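Local structure of putative amidohydrolase (Unidentified, 3MKV) at residues H65-A70 with R106-A111; I71-P76 with D326-A331; P114-V119 with L129-R134. The protein probably acts as a zinc-dependent prolidase of the amidohydrolase superfamily, hydrolysing dipeptides that end in proline. One frame throughout, in Å; residues are numbered along the deposited sequence.

Contact 1 (H65-A70 with R106-A111); sequences HVHVVA and RDAGGA. With ZN (zinc ion), chain I.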
ATOM      1  N   HIS A  65       7.088 -37.322 -13.043  1.00 46.56           N
ATOM      2  CA  HIS A  65       7.142 -36.563 -11.796  1.00 46.15           C
ATOM      3  C   HIS A  65       8.565 -36.278 -11.337  1.00 46.51           C
ATOM      4  O   HIS A  65       9.133 -37.010 -10.546  1.00 53.79           O
ATOM      5  CB  HIS A  65       6.355 -37.270 -10.682  1.00 42.19           C
ATOM      6  CG  HIS A  65       6.003 -36.376  -9.538  1.00 42.39           C
ATOM      7  ND1 HIS A  65       4.702 -36.143  -9.145  1.00 49.40           N
ATOM      8  CD2 HIS A  65       6.781 -35.638  -8.712  1.00 44.44           C
ATOM      9  CE1 HIS A  65       4.695 -35.303  -8.126  1.00 43.87           C
ATOM     10  NE2 HIS A  65       5.944 -34.980  -7.845  1.00 37.31           N
ATOM     11  N   VAL A  66       9.139 -35.197 -11.834  1.00 50.80           N
ATOM     12  CA  VAL A  66      10.438 -34.766 -11.352  1.00 47.84           C
ATOM     13  C   VAL A  66      10.343 -33.329 -10.870  1.00 46.15           C
ATOM     14  O   VAL A  66       9.393 -32.613 -11.184  1.00 45.25           O
ATOM     15  CB  VAL A  66      11.547 -34.879 -12.458  1.00 47.67           C
ATOM     16  CG1 VAL A  66      11.657 -36.302 -12.964  1.00 40.09           C
ATOM     17  CG2 VAL A  66      11.253 -33.945 -13.614  1.00 42.18           C
ATOM     18  N   HIS A  67      11.332 -32.925 -10.087  1.00 46.98           N
ATOM     19  CA  HIS A  67      11.547 -31.522  -9.775  1.00 44.69           C
ATOM     20  C   HIS A  67      12.976 -31.158 -10.146  1.00 45.63           C
ATOM     21  O   HIS A  67      13.926 -31.511  -9.462  1.00 44.98           O
ATOM     22  CB  HIS A  67      11.272 -31.249  -8.301  1.00 40.03           C
ATOM     23  CG  HIS A  67       9.869 -31.572  -7.895  1.00 44.77           C
ATOM     24  ND1 HIS A  67       8.803 -30.753  -8.194  1.00 43.90           N
ATOM     25  CD2 HIS A  67       9.354 -32.629  -7.223  1.00 53.17           C
ATOM     26  CE1 HIS A  67       7.693 -31.287  -7.719  1.00 45.37           C
ATOM     27  NE2 HIS A  67       7.999 -32.430  -7.131  1.00 54.39           N
ATOM     28  N   VAL A  68      13.131 -30.457 -11.253  1.00 50.32           N
ATOM     29  CA  VAL A  68      14.465 -30.150 -11.720  1.00 52.95           C
ATOM     30  C   VAL A  68      15.188 -29.184 -10.785  1.00 50.53           C
ATOM     31  O   VAL A  68      16.408 -29.256 -10.640  1.00 48.10           O
ATOM     32  CB  VAL A  68      14.458 -29.654 -13.181  1.00 57.47           C
ATOM     33  CG1 VAL A  68      15.702 -28.835 -13.474  1.00 61.43           C
ATOM     34  CG2 VAL A  68      14.345 -30.849 -14.131  1.00 51.10           C
ATOM     35  N   VAL A  69      14.448 -28.294 -10.129  1.00 50.75           N
ATOM     36  CA  VAL A  69      15.109 -27.312  -9.273  1.00 50.46           C
ATOM     37  C   VAL A  69      15.130 -27.713  -7.817  1.00 49.74           C
ATOM     38  O   VAL A  69      15.507 -26.915  -6.967  1.00 50.65           O
ATOM     39  CB  VAL A  69      14.533 -25.875  -9.412  1.00 49.43           C
ATOM     40  CG1 VAL A  69      14.316 -25.540 -10.880  1.00 50.04           C
ATOM     41  CG2 VAL A  69      13.257 -25.707  -8.595  1.00 38.67           C
ATOM     42  N   ALA A  70      14.727 -28.949  -7.529  1.00 54.19           N
ATOM     43  CA  ALA A  70      14.862 -29.490  -6.178  1.00 52.37           C
ATOM     44  C   ALA A  70      16.303 -29.911  -5.984  1.00 53.97           C
ATOM     45  O   ALA A  70      16.611 -31.101  -5.941  1.00 55.19           O
ATOM     46  CB  ALA A  70      13.940 -30.657  -5.975  1.00 51.96           C
ATOM     47  N   ARG A 106       8.010 -34.902 -17.071  1.00 51.39           N
ATOM     48  CA  ARG A 106       6.996 -33.959 -16.628  1.00 46.36           C
ATOM     49  C   ARG A 106       7.447 -33.420 -15.292  1.00 49.80           C
ATOM     50  O   ARG A 106       7.603 -34.171 -14.321  1.00 47.00           O
ATOM     51  CB  ARG A 106       5.624 -34.620 -16.500  1.00 48.14           C
ATOM     52  CG  ARG A 106       4.481 -33.631 -16.312  1.00 38.70           C
ATOM     53  CD  ARG A 106       3.161 -34.350 -16.178  1.00 43.25           C
ATOM     54  NE  ARG A 106       3.131 -35.195 -14.985  1.00 42.92           N
ATOM     55  CZ  ARG A 106       2.023 -35.719 -14.480  1.00 42.53           C
ATOM     56  NH1 ARG A 106       0.862 -35.468 -15.060  1.00 44.12           N
ATOM     57  NH2 ARG A 106       2.076 -36.484 -13.396  1.00 47.03           N
ATOM     58  N   ASP A 107       7.686 -32.114 -15.248  1.00 53.62           N
ATOM     59  CA  ASP A 107       8.103 -31.495 -14.006  1.00 53.20           C
ATOM     60  C   ASP A 107       6.873 -31.120 -13.188  1.00 51.54           C
ATOM     61  O   ASP A 107       5.960 -30.447 -13.677  1.00 49.56           O
ATOM     62  CB  ASP A 107       9.015 -30.294 -14.251  1.00 51.34           C
ATOM     63  CG  ASP A 107       9.512 -29.683 -12.959  1.00 57.52           C
ATOM     64  OD1 ASP A 107       8.724 -28.988 -12.283  1.00 67.22           O
ATOM     65  OD2 ASP A 107      10.683 -29.903 -12.608  1.00 61.51           O
ATOM     66  N   ALA A 108       6.857 -31.576 -11.940  1.00 49.32           N
ATOM     67  CA  ALA A 108       5.673 -31.507 -11.111  1.00 49.55           C
ATOM     68  C   ALA A 108       5.617 -30.240 -10.257  1.00 53.07           C
ATOM     69  O   ALA A 108       4.694 -30.059  -9.474  1.00 57.96           O
ATOM     70  CB  ALA A 108       5.584 -32.756 -10.239  1.00 51.95           C
ATOM     71  N   GLY A 109       6.598 -29.358 -10.412  1.00 52.47           N
ATOM     72  CA  GLY A 109       6.597 -28.114  -9.675  1.00 49.60           C
ATOM     73  C   GLY A 109       7.978 -27.503  -9.571  1.00 56.48           C
ATOM     74  O   GLY A 109       8.933 -28.155  -9.120  1.00 52.41           O
ATOM     75  N   GLY A 110       8.077 -26.242  -9.989  1.00 51.48           N
ATOM     76  CA  GLY A 110       9.339 -25.526  -9.976  1.00 50.21           C
ATOM     77  C   GLY A 110       9.665 -25.029 -11.358  1.00 53.76           C
ATOM     78  O   GLY A 110       9.208 -23.963 -11.758  1.00 52.19           O
ATOM     79  N   ALA A 111      10.438 -25.827 -12.093  1.00 54.64           N
ATOM     80  CA  ALA A 111      10.846 -25.493 -13.451  1.00 50.60           C
ATOM     81  C   ALA A 111       9.717 -24.874 -14.242  1.00 54.20           C
ATOM     82  O   ALA A 111       8.617 -25.428 -14.318  1.00 57.10           O
ATOM     83  CB  ALA A 111      11.354 -26.718 -14.166  1.00 50.70           C
TER
HETATM   84 ZN    ZN I 425       6.800 -33.918  -6.314  1.00 59.68          ZN
HETATM   85  O   HOH W   1      11.267 -28.130 -10.711  1.00 62.07           O

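Contact 2 (I71-P76 with D326-A331); sequences IEFNLP and DLLGEA. With ZN (zinc ion), chain I.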
ATOM      1  N   ILE A  71      17.180 -28.916  -5.872  1.00 54.66           N
ATOM      2  CA  ILE A  71      18.623 -29.135  -5.854  1.00 53.23           C
ATOM      3  C   ILE A  71      19.131 -29.574  -4.485  1.00 54.04           C
ATOM      4  O   ILE A  71      20.302 -29.944  -4.344  1.00 53.74           O
ATOM      5  CB  ILE A  71      19.406 -27.876  -6.302  1.00 52.70           C
ATOM      6  CG1 ILE A  71      19.137 -26.700  -5.358  1.00 51.29           C
ATOM      7  CG2 ILE A  71      19.060 -27.492  -7.734  1.00 43.03           C
ATOM      8  CD1 ILE A  71      20.085 -25.519  -5.582  1.00 53.33           C
ATOM      9  N   GLU A  72      18.261 -29.523  -3.478  1.00 51.49           N
ATOM     10  CA  GLU A  72      18.558 -30.150  -2.192  1.00 58.63           C
ATOM     11  C   GLU A  72      17.313 -30.635  -1.458  1.00 57.77           C
ATOM     12  O   GLU A  72      16.192 -30.346  -1.873  1.00 54.97           O
ATOM     13  CB  GLU A  72      19.429 -29.264  -1.286  1.00 59.20           C
ATOM     14  CG  GLU A  72      19.561 -27.804  -1.690  1.00 69.69           C
ATOM     15  CD  GLU A  72      20.323 -26.988  -0.647  1.00 75.43           C
ATOM     16  OE1 GLU A  72      21.239 -26.213  -1.019  1.00 77.48           O
ATOM     17  OE2 GLU A  72      20.008 -27.136   0.557  1.00 90.94           O
ATOM     18  N   PHE A  73      17.526 -31.384  -0.375  1.00 58.78           N
ATOM     19  CA  PHE A  73      16.437 -31.933   0.444  1.00 62.14           C
ATOM     20  C   PHE A  73      15.599 -30.876   1.188  1.00 61.87           C
ATOM     21  O   PHE A  73      14.431 -31.113   1.494  1.00 63.37           O
ATOM     22  CB  PHE A  73      16.984 -32.954   1.454  1.00 66.91           C
ATOM     23  CG  PHE A  73      17.313 -34.302   0.852  1.00 75.13           C
ATOM     24  CD1 PHE A  73      18.609 -34.607   0.451  1.00 78.90           C
ATOM     25  CD2 PHE A  73      16.325 -35.271   0.695  1.00 79.04           C
ATOM     26  CE1 PHE A  73      18.910 -35.849  -0.100  1.00 74.01           C
ATOM     27  CE2 PHE A  73      16.622 -36.517   0.143  1.00 73.92           C
ATOM     28  CZ  PHE A  73      17.915 -36.802  -0.249  1.00 69.18           C
ATOM     29  N   ASN A  74      16.190 -29.725   1.489  1.00 55.62           N
ATOM     30  CA  ASN A  74      15.473 -28.664   2.191  1.00 54.22           C
ATOM     31  C   ASN A  74      14.886 -27.629   1.216  1.00 54.48           C
ATOM     32  O   ASN A  74      15.558 -26.676   0.799  1.00 55.04           O
ATOM     33  CB  ASN A  74      16.388 -27.999   3.228  1.00 57.49           C
ATOM     34  CG  ASN A  74      15.675 -26.931   4.048  1.00 60.29           C
ATOM     35  OD1 ASN A  74      14.500 -26.630   3.824  1.00 69.27           O
ATOM     36  ND2 ASN A  74      16.395 -26.345   5.001  1.00 50.88           N
ATOM     37  N   LEU A  75      13.619 -27.822   0.872  1.00 50.96           N
ATOM     38  CA  LEU A  75      12.977 -27.054  -0.179  1.00 50.30           C
ATOM     39  C   LEU A  75      12.717 -25.602   0.220  1.00 54.52           C
ATOM     40  O   LEU A  75      12.939 -24.688  -0.573  1.00 51.27           O
ATOM     41  CB  LEU A  75      11.689 -27.754  -0.610  1.00 48.46           C
ATOM     42  CG  LEU A  75      11.946 -29.176  -1.130  1.00 50.78           C
ATOM     43  CD1 LEU A  75      10.656 -29.852  -1.570  1.00 48.95           C
ATOM     44  CD2 LEU A  75      12.948 -29.148  -2.271  1.00 42.72           C
ATOM     45  N   PRO A  76      12.261 -25.380   1.462  1.00 55.84           N
ATOM     46  CA  PRO A  76      12.079 -24.002   1.883  1.00 53.95           C
ATOM     47  C   PRO A  76      13.381 -23.241   1.725  1.00 53.37           C
ATOM     48  O   PRO A  76      13.379 -22.086   1.294  1.00 55.98           O
ATOM     49  CB  PRO A  76      11.716 -24.129   3.365  1.00 53.63           C
ATOM     50  CG  PRO A  76      11.110 -25.490   3.485  1.00 52.45           C
ATOM     51  CD  PRO A  76      11.907 -26.339   2.523  1.00 56.37           C
ATOM     52  N   ASP A 326      10.120 -38.446  -8.310  1.00 48.95           N
ATOM     53  CA  ASP A 326       9.962 -37.415  -7.268  1.00 46.48           C
ATOM     54  C   ASP A 326      11.146 -37.328  -6.301  1.00 49.30           C
ATOM     55  O   ASP A 326      10.956 -37.221  -5.089  1.00 53.10           O
ATOM     56  CB  ASP A 326       8.666 -37.639  -6.473  1.00 46.40           C
ATOM     57  CG  ASP A 326       8.283 -36.440  -5.613  1.00 53.09           C
ATOM     58  OD1 ASP A 326       8.707 -35.306  -5.930  1.00 64.39           O
ATOM     59  OD2 ASP A 326       7.552 -36.628  -4.613  1.00 55.88           O
ATOM     60  N   LEU A 327      12.361 -37.352  -6.833  1.00 49.87           N
ATOM     61  CA  LEU A 327      13.566 -37.333  -6.001  1.00 46.66           C
ATOM     62  C   LEU A 327      14.117 -35.919  -5.752  1.00 48.35           C
ATOM     63  O   LEU A 327      13.900 -35.007  -6.555  1.00 52.64           O
ATOM     64  CB  LEU A 327      14.644 -38.228  -6.629  1.00 39.74           C
ATOM     65  CG  LEU A 327      14.360 -39.740  -6.616  1.00 45.21           C
ATOM     66  CD1 LEU A 327      15.129 -40.479  -7.695  1.00 42.95           C
ATOM     67  CD2 LEU A 327      14.640 -40.355  -5.244  1.00 45.10           C
ATOM     68  N   LEU A 328      14.860 -35.758  -4.655  1.00 53.00           N
ATOM     69  CA  LEU A 328      15.382 -34.453  -4.239  1.00 55.18           C
ATOM     70  C   LEU A 328      16.896 -34.459  -4.081  1.00 58.75           C
ATOM     71  O   LEU A 328      17.490 -35.483  -3.769  1.00 69.25           O
ATOM     72  CB  LEU A 328      14.756 -34.021  -2.906  1.00 56.21           C
ATOM     73  CG  LEU A 328      13.242 -34.199  -2.726  1.00 60.84           C
ATOM     74  CD1 LEU A 328      12.834 -33.930  -1.293  1.00 63.79           C
ATOM     75  CD2 LEU A 328      12.446 -33.311  -3.686  1.00 57.23           C
ATOM     76  N   GLY A 329      17.515 -33.302  -4.283  1.00 60.73           N
ATOM     77  CA  GLY A 329      18.938 -33.123  -4.000  1.00 59.86           C
ATOM     78  C   GLY A 329      19.855 -34.190  -4.566  1.00 62.02           C
ATOM     79  O   GLY A 329      19.859 -34.453  -5.769  1.00 64.01           O
ATOM     80  N   GLU A 330      20.631 -34.775  -3.676  1.00 62.85           N
ATOM     81  CA  GLU A 330      21.606 -35.801  -3.967  1.00 63.54           C
ATOM     82  C   GLU A 330      20.971 -37.061  -4.505  1.00 60.04           C
ATOM     83  O   GLU A 330      21.557 -37.766  -5.302  1.00 64.29           O
ATOM     84  CB  GLU A 330      22.397 -36.118  -2.707  1.00 63.59           C
ATOM     85  CG  GLU A 330      23.355 -35.030  -2.266  1.00 79.47           C
ATOM     86  CD  GLU A 330      22.719 -33.931  -1.412  1.00 89.42           C
ATOM     87  OE1 GLU A 330      21.481 -33.863  -1.285  1.00 77.70           O
ATOM     88  OE2 GLU A 330      23.484 -33.120  -0.861  1.00 92.99           O
ATOM     89  N   ALA A 331      19.787 -37.354  -4.001  1.00 55.19           N
ATOM     90  CA  ALA A 331      19.047 -38.582  -4.300  1.00 51.74           C
ATOM     91  C   ALA A 331      18.549 -38.647  -5.736  1.00 54.79           C
ATOM     92  O   ALA A 331      18.239 -39.730  -6.248  1.00 56.89           O
ATOM     93  CB  ALA A 331      17.888 -38.723  -3.359  1.00 53.56           C
TER
HETATM   94 ZN    ZN I 425       6.800 -33.918  -6.314  1.00 59.68          ZN

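Contact 3 (P114-V119 with L129-R134); sequences PFKQAV and LFVSGR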
ATOM      1  N   PRO A 114      10.934 -20.970 -19.044  1.00 49.65           N
ATOM      2  CA  PRO A 114      12.317 -20.589 -19.350  1.00 47.13           C
ATOM      3  C   PRO A 114      13.265 -21.787 -19.416  1.00 49.99           C
ATOM      4  O   PRO A 114      14.120 -21.845 -20.306  1.00 54.27           O
ATOM      5  CB  PRO A 114      12.686 -19.660 -18.192  1.00 49.73           C
ATOM      6  CG  PRO A 114      11.370 -19.079 -17.758  1.00 44.42           C
ATOM      7  CD  PRO A 114      10.408 -20.232 -17.882  1.00 43.56           C
ATOM      8  N   PHE A 115      13.105 -22.741 -18.501  1.00 49.85           N
ATOM      9  CA  PHE A 115      13.819 -24.019 -18.585  1.00 50.51           C
ATOM     10  C   PHE A 115      13.409 -24.810 -19.827  1.00 49.27           C
ATOM     11  O   PHE A 115      14.232 -25.438 -20.501  1.00 47.04           O
ATOM     12  CB  PHE A 115      13.547 -24.868 -17.343  1.00 52.02           C
ATOM     13  CG  PHE A 115      14.368 -24.477 -16.150  1.00 50.18           C
ATOM     14  CD1 PHE A 115      15.734 -24.698 -16.135  1.00 58.14           C
ATOM     15  CD2 PHE A 115      13.775 -23.894 -15.046  1.00 47.56           C
ATOM     16  CE1 PHE A 115      16.496 -24.345 -15.038  1.00 59.25           C
ATOM     17  CE2 PHE A 115      14.524 -23.543 -13.951  1.00 56.04           C
ATOM     18  CZ  PHE A 115      15.892 -23.770 -13.945  1.00 55.74           C
ATOM     19  N   LYS A 116      12.121 -24.801 -20.119  1.00 48.29           N
ATOM     20  CA  LYS A 116      11.622 -25.487 -21.298  0.50 49.10           C
ATOM     21  C   LYS A 116      12.256 -24.921 -22.562  1.00 47.79           C
ATOM     22  O   LYS A 116      12.638 -25.676 -23.456  1.00 54.93           O
ATOM     23  CB  LYS A 116      10.098 -25.387 -21.386  0.50 47.05           C
ATOM     24  CG  LYS A 116       9.534 -25.963 -22.673  0.50 46.03           C
ATOM     25  CD  LYS A 116       8.158 -25.401 -22.986  0.50 48.37           C
ATOM     26  CE  LYS A 116       7.067 -26.117 -22.210  0.50 47.47           C
ATOM     27  NZ  LYS A 116       6.902 -27.520 -22.677  0.50 52.41           N
ATOM     28  N   GLN A 117      12.363 -23.592 -22.640  1.00 47.46           N
ATOM     29  CA  GLN A 117      12.913 -22.969 -23.840  0.50 49.22           C
ATOM     30  C   GLN A 117      14.424 -23.194 -23.906  1.00 46.95           C
ATOM     31  O   GLN A 117      14.950 -23.531 -24.957  1.00 57.67           O
ATOM     32  CB  GLN A 117      12.546 -21.483 -23.918  0.50 49.05           C
ATOM     33  CG  GLN A 117      13.691 -20.521 -23.652  0.50 58.22           C
ATOM     34  CD  GLN A 117      14.387 -20.075 -24.928  0.50 58.58           C
ATOM     35  OE1 GLN A 117      13.745 -19.863 -25.961  0.50 56.94           O
ATOM     36  NE2 GLN A 117      15.709 -19.923 -24.860  0.50 57.00           N
ATOM     37  N   ALA A 118      15.101 -23.034 -22.779  1.00 48.46           N
ATOM     38  CA  ALA A 118      16.533 -23.276 -22.687  1.00 47.59           C
ATOM     39  C   ALA A 118      16.947 -24.633 -23.298  1.00 52.94           C
ATOM     40  O   ALA A 118      17.906 -24.710 -24.078  1.00 43.83           O
ATOM     41  CB  ALA A 118      16.957 -23.193 -21.243  1.00 45.27           C
ATOM     42  N   VAL A 119      16.229 -25.696 -22.935  1.00 48.97           N
ATOM     43  CA  VAL A 119      16.454 -27.009 -23.529  1.00 51.81           C
ATOM     44  C   VAL A 119      16.112 -27.048 -25.020  1.00 55.64           C
ATOM     45  O   VAL A 119      16.885 -27.561 -25.827  1.00 60.34           O
ATOM     46  CB  VAL A 119      15.629 -28.132 -22.842  1.00 50.51           C
ATOM     47  CG1 VAL A 119      15.833 -29.442 -23.574  1.00 46.01           C
ATOM     48  CG2 VAL A 119      16.016 -28.288 -21.388  1.00 51.24           C
ATOM     49  N   LEU A 129      10.941 -31.051 -21.802  1.00 50.45           N
ATOM     50  CA  LEU A 129      10.312 -30.669 -20.529  1.00 44.18           C
ATOM     51  C   LEU A 129       8.839 -30.350 -20.667  1.00 40.59           C
ATOM     52  O   LEU A 129       8.450 -29.494 -21.453  1.00 48.59           O
ATOM     53  CB  LEU A 129      11.026 -29.470 -19.911  1.00 45.79           C
ATOM     54  CG  LEU A 129      12.438 -29.619 -19.334  1.00 45.32           C
ATOM     55  CD1 LEU A 129      12.818 -28.334 -18.608  1.00 33.48           C
ATOM     56  CD2 LEU A 129      12.530 -30.795 -18.380  1.00 43.10           C
ATOM     57  N   PHE A 130       8.016 -31.045 -19.898  1.00 42.26           N
ATOM     58  CA  PHE A 130       6.616 -30.664 -19.742  1.00 42.62           C
ATOM     59  C   PHE A 130       6.449 -30.102 -18.336  1.00 46.40           C
ATOM     60  O   PHE A 130       6.399 -30.856 -17.354  1.00 43.89           O
ATOM     61  CB  PHE A 130       5.695 -31.862 -19.944  1.00 44.85           C
ATOM     62  CG  PHE A 130       5.456 -32.205 -21.386  1.00 49.32           C
ATOM     63  CD1 PHE A 130       6.422 -32.875 -22.126  1.00 49.03           C
ATOM     64  CD2 PHE A 130       4.264 -31.870 -21.997  1.00 39.64           C
ATOM     65  CE1 PHE A 130       6.203 -33.200 -23.444  1.00 47.95           C
ATOM     66  CE2 PHE A 130       4.040 -32.189 -23.328  1.00 47.99           C
ATOM     67  CZ  PHE A 130       5.009 -32.857 -24.053  1.00 42.08           C
ATOM     68  N   VAL A 131       6.363 -28.774 -18.246  1.00 47.49           N
ATOM     69  CA  VAL A 131       6.457 -28.080 -16.967  1.00 45.97           C
ATOM     70  C   VAL A 131       5.106 -27.649 -16.378  1.00 48.47           C
ATOM     71  O   VAL A 131       4.151 -27.340 -17.100  1.00 48.39           O
ATOM     72  CB  VAL A 131       7.390 -26.860 -17.091  1.00 48.46           C
ATOM     73  CG1 VAL A 131       8.754 -27.293 -17.666  1.00 38.80           C
ATOM     74  CG2 VAL A 131       6.755 -25.805 -17.970  1.00 33.77           C
ATOM     75  N   SER A 132       5.056 -27.628 -15.051  1.00 49.28           N
ATOM     76  CA  SER A 132       3.869 -27.246 -14.305  1.00 49.87           C
ATOM     77  C   SER A 132       3.912 -25.789 -13.846  1.00 52.03           C
ATOM     78  O   SER A 132       2.898 -25.250 -13.414  1.00 48.59           O
ATOM     79  CB  SER A 132       3.738 -28.130 -13.067  1.00 46.03           C
ATOM     80  OG  SER A 132       3.416 -29.463 -13.414  1.00 50.57           O
ATOM     81  N   GLY A 133       5.084 -25.163 -13.935  1.00 49.86           N
ATOM     82  CA  GLY A 133       5.323 -23.898 -13.257  1.00 49.22           C
ATOM     83  C   GLY A 133       5.389 -24.150 -11.755  1.00 49.75           C
ATOM     84  O   GLY A 133       5.987 -25.128 -11.300  1.00 53.02           O
ATOM     85  N   ARG A 134       4.769 -23.275 -10.972  1.00 46.88           N
ATOM     86  CA  ARG A 134       4.716 -23.482  -9.531  1.00 46.60           C
ATOM     87  C   ARG A 134       3.468 -24.260  -9.117  1.00 45.58           C
ATOM     88  O   ARG A 134       2.371 -23.992  -9.596  1.00 44.35           O
ATOM     89  CB  ARG A 134       4.762 -22.146  -8.800  1.00 45.10           C
ATOM     90  CG  ARG A 134       6.140 -21.529  -8.775  1.00 42.98           C
ATOM     91  CD  ARG A 134       6.068 -20.111  -8.239  1.00 45.95           C
ATOM     92  NE  ARG A 134       5.472 -19.176  -9.194  1.00 45.45           N
ATOM     93  CZ  ARG A 134       4.950 -18.003  -8.849  1.00 44.65           C
ATOM     94  NH1 ARG A 134       4.934 -17.640  -7.578  1.00 41.26           N
ATOM     95  NH2 ARG A 134       4.439 -17.196  -9.767  1.00 48.64           N
TER
HETATM   96  O   HOH W   2      11.610 -28.917 -23.591  1.00 50.20           O

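Contact 1 (H65-A70 with R106-A111)
His65, first histidine of the HxH zinc motif of the amidohydrolase TIM barrel, has the methyl of Ala108 over one face of its imidazole. Ala108 CB sits 3.3 Å from the ring centroid of His65, 12° off the normal, a CH-pi contact. With CG opposite the backbone N (chi1 -162°), the ring of His65 is carried to that methyl. Its NE2 binds zinc and its ND1 bonds to Glu253. His67 also binds zinc, through NE2. Its ND1 donates in the ring plane to Gly109 O at 2.8 Å, on a carbonyl lone pair. This bond fixes the rotation of the ring and leaves NE2 for the metal. The backbones pair in parallel. Val66 N bonds to Arg106 O at 3.1 Å, and Ala108 N to Val66 O at 2.8 Å. Asp107 bonds to the loops that follow both strands. Its OD2 accepts from Val68 N at 2.9 Å, nearly in line with the C-O bond. Its OD1 accepts from Gly109 N, from above the carboxylate plane, which makes an Asx turn. A water joins both loops: it donates to Asp107 OD2 and Gly109 O, and accepts from Val69 N and from Ala111 N at 2.8 Å.

Contact 2 (I71-P76 with D326-A331)
Glu72 OE1 is gripped by two arginines, Arg77 and Arg89, in salt bridges; the side chain sets off away from loop 326-331. The backbone of Glu72 instead faces Gly329, and their CA atoms are 3.5 Å apart. Gly329 has a positive phi of 49°, and with no side chain it lets the two loops come this close. Its CA also makes a CH...O contact with Ile71 O at 3.5 Å. No hydrogen bond spans the two segments, so packing carries the contact.

The main group is the ring of Phe73. Leu328 O stands 3.8 Å above one face, shifted toward the rim. Leu328 CB touches the ring at CD2, 4.1 Å away. Glu330 reaches the ring edge, where its OE1 lies 3.4 Å from Phe73 CD1. A bend at chi2 (85°) brings the carboxylate back to this edge, and its plane is only 17° from that of the ring. An oxygen at this position faces the slightly positive C-H rim, which probably makes the approach favourable. The methyl of Ala331 meets Phe73 CZ at 3.7 Å, approaching the ring obliquely. Leu75 CD2 adds a looser contact with Leu328 CD2 at 4.4 Å. Leu283 of helix 277-286 and Tyr290 also pack on Phe73.

Asp326 takes no part in this packing, yet it lies in the same loop, just before Leu327. Its OD1 binds zinc at 2.4 Å, together with His65, His67 and the carboxylated lysine at position 193. The contact therefore joins the loop after the HxH histidines to the loop that holds the aspartate ligand. Such loops border the binuclear metal centre of the amidohydrolase TIM barrel.

Contact 3 (P114-V119 with L129-R134)
Lys116 leaves helix 113-120 with its CB-CG bond pointing away from the backbone N (chi1 174°), then turns at chi3 (-82°) and chi4 (-68°) to bring NZ to strand 128-131. In this conformer, one of two deposited, NZ donates to Leu129 O at 2.8 Å, nearly in line with the carbonyl bond. NZ also lies above the ring of Phe130, 5.3 Å from its centroid, which is at most a weak cation-pi attraction. The helix and strand segments run antiparallel, with axes 8.3 Å apart at closest approach. They belong to the beta-alpha-beta unit formed by strand 102-107, helix 113-120 and strand 128-131.

The side chain of Leu129 points toward the helix. Its CD1 touches Phe115 CB at 3.8 Å and Val119 CG2 at 4.2 Å. The ring of Phe115 turns away from the strand toward Ala90 and Met94 of helix 83-99. A water accepts from Leu129 N at 2.9 Å and donates weakly to Lys116 O. Pro82, Val84, Leu85 and Leu88 of a second subunit pack on Pro114, Phe115, Gln117 and Ala118.

In the same conformer the amine of Lys116 also forms a salt bridge with Asp190 OD2, an oxygen that accepts a hydrogen bond from Val131 N. A carbonyl and a carboxylate on one amine are consistent with a charged lysine, tied to the strand by polar bonds beside the apolar contacts of Leu129 with Phe115 and Val119.

Overall arrangement
The three contacts lie in one TIM-barrel domain. Contacts 1 and 3 have centres about 9 Å apart and share the sheet in which strands 102-107 and 128-131 are neighbours. Between them Gly110 N probably hydrogen-bonds to Gly133 O, and Ser132 OG to Asp107 O. Contacts 1 and 2 have centres about 11 Å apart and meet at the same zinc. Segment 71-76 follows 65-70 directly and precedes 106-111, and 326-331 comes last, so the two contacts cross along the chain. Contact 3 comes after contact 1 and is nested within the long loop closed by contact 2, their centres about 18 Å apart. Metal ligands distant in sequence are thus brought together, while contact 3 reaches the subunit interface.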